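Long-range contact in Lmo0794 protein (Listeria monocytogenes, PDB 3EW7), which is of unknown function but probably binds NAD or NADP through a Rossmann-type domain, in keeping with a putative oxidoreductase role: residues N91-G102 against H144-P155. The protein carries 3 engineered substitutions. Residues are numbered along the deposited sequence; the frame is centred on the assembly and turned at random.
Sequences NGTVSPRLLVVG and HQAEFSWTYISP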
loop_
_atom_site.group_PDB
_atom_site.type_symbol
_atom_site.label_atom_id
_atom_site.label_comp_id
_atom_site.label_asym_id
_atom_site.label_seq_id
_atom_site.Cartn_x
_atom_site.Cartn_y
_atom_site.Cartn_z
ATOM N N ASN A 91 14.142 5.159 5.956
ATOM C CA ASN A 91 14.632 6.302 6.714
ATOM C C ASN A 91 15.661 7.199 6.021
ATOM O O ASN A 91 16.501 6.713 5.264
ATOM C CB ASN A 91 15.211 5.836 8.037
ATOM C CG ASN A 91 15.493 6.988 8.969
ATOM O OD1 ASN A 91 14.565 7.607 9.497
ATOM N ND2 ASN A 91 16.773 7.302 9.160
ATOM N N GLY A 92 15.598 8.505 6.313
ATOM C CA GLY A 92 16.510 9.482 5.729
ATOM C C GLY A 92 16.345 9.542 4.222
ATOM O O GLY A 92 17.315 9.655 3.469
ATOM N N THR A 93 15.091 9.523 3.789
ATOM C CA THR A 93 14.784 9.496 2.374
ATOM C C THR A 93 13.517 10.243 1.934
ATOM O O THR A 93 12.643 10.557 2.742
ATOM C CB THR A 93 14.651 8.022 1.962
ATOM O OG1 THR A 93 15.803 7.629 1.217
ATOM C CG2 THR A 93 13.374 7.776 1.194
ATOM N N VAL A 94 13.427 10.526 0.638
ATOM C CA VAL A 94 12.232 11.131 0.057
ATOM C C VAL A 94 12.026 10.333 -1.265
ATOM O O VAL A 94 11.068 10.580 -1.995
ATOM C CB VAL A 94 12.404 12.662 -0.231
ATOM C CG1 VAL A 94 13.505 12.905 -1.258
ATOM C CG2 VAL A 94 11.059 13.238 -0.716
ATOM N N SER A 95 12.923 9.370 -1.502
ATOM C CA SER A 95 13.009 8.480 -2.666
ATOM C C SER A 95 11.682 7.919 -3.225
ATOM O O SER A 95 11.433 8.146 -4.433
ATOM C CB SER A 95 14.007 7.328 -2.318
ATOM O OG SER A 95 13.575 6.733 -1.115
ATOM N N PRO A 96 11.017 6.964 -2.546
ATOM C CA PRO A 96 9.738 6.531 -3.108
ATOM C C PRO A 96 8.833 7.106 -2.034
ATOM O O PRO A 96 9.273 7.327 -0.902
ATOM C CB PRO A 96 9.772 4.999 -3.002
ATOM C CG PRO A 96 11.092 4.682 -3.196
ATOM C CD PRO A 96 11.750 5.706 -2.250
ATOM N N ARG A 97 7.586 7.344 -2.360
ATOM C CA ARG A 97 6.655 7.832 -1.359
ATOM C C ARG A 97 6.051 6.543 -0.815
ATOM O O ARG A 97 5.745 5.643 -1.596
ATOM C CB ARG A 97 5.582 8.683 -2.037
ATOM C CG ARG A 97 4.711 9.440 -1.093
ATOM C CD ARG A 97 3.799 10.339 -1.864
ATOM N NE ARG A 97 2.653 10.682 -1.046
ATOM C CZ ARG A 97 1.497 11.064 -1.557
ATOM N NH1 ARG A 97 1.365 11.147 -2.877
ATOM N NH2 ARG A 97 0.474 11.335 -0.754
ATOM N N LEU A 98 5.902 6.425 0.505
ATOM C CA LEU A 98 5.308 5.198 1.008
ATOM C C LEU A 98 3.855 5.486 1.333
ATOM O O LEU A 98 3.566 6.253 2.246
ATOM C CB LEU A 98 6.018 4.692 2.261
ATOM C CG LEU A 98 5.450 3.364 2.773
ATOM C CD1 LEU A 98 5.709 2.252 1.763
ATOM C CD2 LEU A 98 6.066 3.025 4.106
ATOM N N LEU A 99 2.952 4.886 0.567
ATOM C CA LEU A 99 1.520 5.064 0.767
ATOM C C LEU A 99 0.992 3.816 1.490
ATOM O O LEU A 99 0.989 2.717 0.932
ATOM C CB LEU A 99 0.828 5.217 -0.592
ATOM C CG LEU A 99 -0.577 5.817 -0.734
ATOM C CD1 LEU A 99 -1.401 5.603 0.523
ATOM C CD2 LEU A 99 -0.448 7.299 -1.001
ATOM N N VAL A 100 0.549 3.987 2.729
ATOM C CA VAL A 100 0.036 2.864 3.508
ATOM C C VAL A 100 -1.490 2.830 3.463
ATOM O O VAL A 100 -2.152 3.797 3.823
ATOM C CB VAL A 100 0.505 2.963 4.974
ATOM C CG1 VAL A 100 0.391 1.618 5.650
ATOM C CG2 VAL A 100 1.938 3.457 5.020
ATOM N N VAL A 101 -2.044 1.700 3.038
ATOM C CA VAL A 101 -3.492 1.546 2.910
ATOM C C VAL A 101 -4.176 0.789 4.052
ATOM O O VAL A 101 -3.862 -0.375 4.291
ATOM C CB VAL A 101 -3.815 0.819 1.599
ATOM C CG1 VAL A 101 -5.311 0.719 1.417
ATOM C CG2 VAL A 101 -3.166 1.544 0.429
ATOM N N GLY A 102 -5.117 1.438 4.739
ATOM C CA GLY A 102 -5.834 0.783 5.829
ATOM C C GLY A 102 -7.280 0.464 5.462
ATOM O O GLY A 102 -7.640 0.562 4.291
ATOM N N HIS A 144 8.661 8.965 13.260
ATOM C CA HIS A 144 9.536 9.302 12.154
ATOM C C HIS A 144 8.812 10.285 11.234
ATOM O O HIS A 144 9.008 10.287 10.019
ATOM C CB HIS A 144 9.931 8.046 11.385
ATOM C CG HIS A 144 10.624 7.022 12.223
ATOM N ND1 HIS A 144 9.973 6.288 13.189
ATOM C CD2 HIS A 144 11.917 6.615 12.249
ATOM C CE1 HIS A 144 10.832 5.469 13.775
ATOM N NE2 HIS A 144 12.020 5.650 13.221
ATOM N N GLN A 145 7.973 11.115 11.844
ATOM C CA GLN A 145 7.188 12.125 11.141
ATOM C C GLN A 145 7.867 12.719 9.919
ATOM O O GLN A 145 7.340 12.657 8.808
ATOM C CB GLN A 145 6.850 13.282 12.087
ATOM C CG GLN A 145 5.534 13.143 12.786
ATOM C CD GLN A 145 4.370 13.262 11.827
ATOM O OE1 GLN A 145 3.284 12.730 12.080
ATOM N NE2 GLN A 145 4.583 13.971 10.723
ATOM N N ALA A 146 9.042 13.298 10.145
ATOM C CA ALA A 146 9.769 13.973 9.089
ATOM C C ALA A 146 10.963 13.241 8.515
ATOM O O ALA A 146 11.650 13.777 7.654
ATOM C CB ALA A 146 10.200 15.354 9.584
ATOM N N GLU A 147 11.205 12.014 8.955
ATOM C CA GLU A 147 12.364 11.273 8.463
ATOM C C GLU A 147 12.257 10.650 7.066
ATOM O O GLU A 147 13.258 10.201 6.507
ATOM C CB GLU A 147 12.776 10.232 9.506
ATOM C CG GLU A 147 13.390 10.883 10.752
ATOM C CD GLU A 147 13.467 9.953 11.954
ATOM O OE1 GLU A 147 14.103 8.886 11.847
ATOM O OE2 GLU A 147 12.896 10.293 13.013
ATOM N N PHE A 148 11.053 10.608 6.506
ATOM C CA PHE A 148 10.880 10.097 5.151
ATOM C C PHE A 148 9.519 10.450 4.598
ATOM O O PHE A 148 8.686 11.034 5.291
ATOM C CB PHE A 148 11.117 8.583 5.057
ATOM C CG PHE A 148 10.005 7.746 5.603
ATOM C CD1 PHE A 148 9.336 6.850 4.777
ATOM C CD2 PHE A 148 9.662 7.803 6.946
ATOM C CE1 PHE A 148 8.342 6.013 5.284
ATOM C CE2 PHE A 148 8.675 6.977 7.464
ATOM C CZ PHE A 148 8.013 6.077 6.628
ATOM N N SER A 149 9.298 10.110 3.338
ATOM C CA SER A 149 8.041 10.431 2.692
ATOM C C SER A 149 6.986 9.329 2.820
ATOM O O SER A 149 7.130 8.245 2.250
ATOM C CB SER A 149 8.301 10.740 1.223
ATOM O OG SER A 149 7.142 11.287 0.635
ATOM N N TRP A 150 5.912 9.619 3.551
ATOM C CA TRP A 150 4.849 8.636 3.747
ATOM C C TRP A 150 3.451 9.245 3.808
ATOM O O TRP A 150 3.285 10.451 4.004
ATOM C CB TRP A 150 5.082 7.877 5.048
ATOM C CG TRP A 150 4.985 8.771 6.238
ATOM C CD1 TRP A 150 5.955 9.586 6.732
ATOM C CD2 TRP A 150 3.827 8.992 7.049
ATOM N NE1 TRP A 150 5.476 10.304 7.801
ATOM C CE2 TRP A 150 4.167 9.960 8.015
ATOM C CE3 TRP A 150 2.526 8.465 7.050
ATOM C CZ2 TRP A 150 3.259 10.414 8.975
ATOM C CZ3 TRP A 150 1.623 8.919 8.006
ATOM C CH2 TRP A 150 1.998 9.885 8.955
ATOM N N THR A 151 2.448 8.387 3.640
ATOM C CA THR A 151 1.045 8.785 3.732
ATOM C C THR A 151 0.220 7.571 4.118
ATOM O O THR A 151 0.380 6.491 3.554
ATOM C CB THR A 151 0.471 9.328 2.408
ATOM O OG1 THR A 151 1.129 10.546 2.049
ATOM C CG2 THR A 151 -1.010 9.610 2.569
ATOM N N TYR A 152 -0.658 7.747 5.097
ATOM C CA TYR A 152 -1.514 6.657 5.527
ATOM C C TYR A 152 -2.930 7.015 5.091
ATOM O O TYR A 152 -3.447 8.075 5.450
ATOM C CB TYR A 152 -1.464 6.491 7.041
ATOM C CG TYR A 152 -1.932 5.129 7.514
ATOM C CD1 TYR A 152 -1.013 4.127 7.826
ATOM C CD2 TYR A 152 -3.297 4.828 7.609
ATOM C CE1 TYR A 152 -1.436 2.869 8.216
ATOM C CE2 TYR A 152 -3.732 3.567 7.996
ATOM C CZ TYR A 152 -2.796 2.591 8.298
ATOM O OH TYR A 152 -3.210 1.338 8.676
ATOM N N ILE A 153 -3.549 6.132 4.313
ATOM C CA ILE A 153 -4.903 6.374 3.823
ATOM C C ILE A 153 -5.959 5.412 4.381
ATOM O O ILE A 153 -5.762 4.191 4.406
ATOM C CB ILE A 153 -4.942 6.335 2.269
ATOM C CG1 ILE A 153 -6.325 6.751 1.773
ATOM C CG2 ILE A 153 -4.587 4.945 1.764
ATOM C CD1 ILE A 153 -6.415 6.848 0.269
ATOM N N SER A 154 -7.069 5.989 4.836
ATOM C CA SER A 154 -8.193 5.239 5.383
ATOM C C SER A 154 -9.425 5.500 4.529
ATOM O O SER A 154 -9.604 6.592 3.992
ATOM C CB SER A 154 -8.479 5.663 6.825
ATOM O OG SER A 154 -7.461 5.216 7.702
ATOM N N PRO A 155 -10.290 4.487 4.388
ATOM C CA PRO A 155 -11.513 4.603 3.596
ATOM C C PRO A 155 -12.593 5.355 4.350
ATOM O O PRO A 155 -12.584 5.419 5.582
ATOM C CB PRO A 155 -11.891 3.156 3.359
ATOM C CG PRO A 155 -11.516 2.534 4.652
ATOM C CD PRO A 155 -10.149 3.121 4.919
#
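Val100 and Thr151 pair, and Ser149 abuts Arg97, where two parallel strands, 97-101 and 150-154, run next to each other in the central sheet of a Rossmann-type fold. The pair illustrates a beta-alpha-beta crossover: helix 131-142 lies in the chain between the strands and packs on the sheet face that carries Trp150 and Tyr152. Ser149 O accepts the N-H of Leu98 at 2.8 Å, while Ser149 OG rests on Arg97 CG. From there the bonds pass back and forth: the N-H of Thr151 bonds to Leu98 O, Thr151 O accepts the N-H of Val100, Val100 O that of Ile153, and Ile153 O that of Gly102, with 2.8 Å between Ile153 O and Gly102 N.

On one face a chi1 of -161° turns Val100 CG1 to the Tyr152 ring, 3.4 Å from Tyr152 CE1, and Val100 O sits over a face of the same ring, near its rim. Tyr152 OH is hydrogen-bonded to Gln137 of helix 131-142. On the other face, Leu99 CD1 meets Ile153 CG2 at 3.5 Å, and Tyr190 and Val194 of helix 187-199 cover Ile153.

The extended Arg97 chain runs along this second face and brings its guanidinium to Thr151, its NH2 also salt-bridged to Glu197. Thr151 OG1, bonded as well to His203 O, lies in the guanidinium plane, 3.0 Å from Arg97 NH2 with an N-H...O angle of 161°.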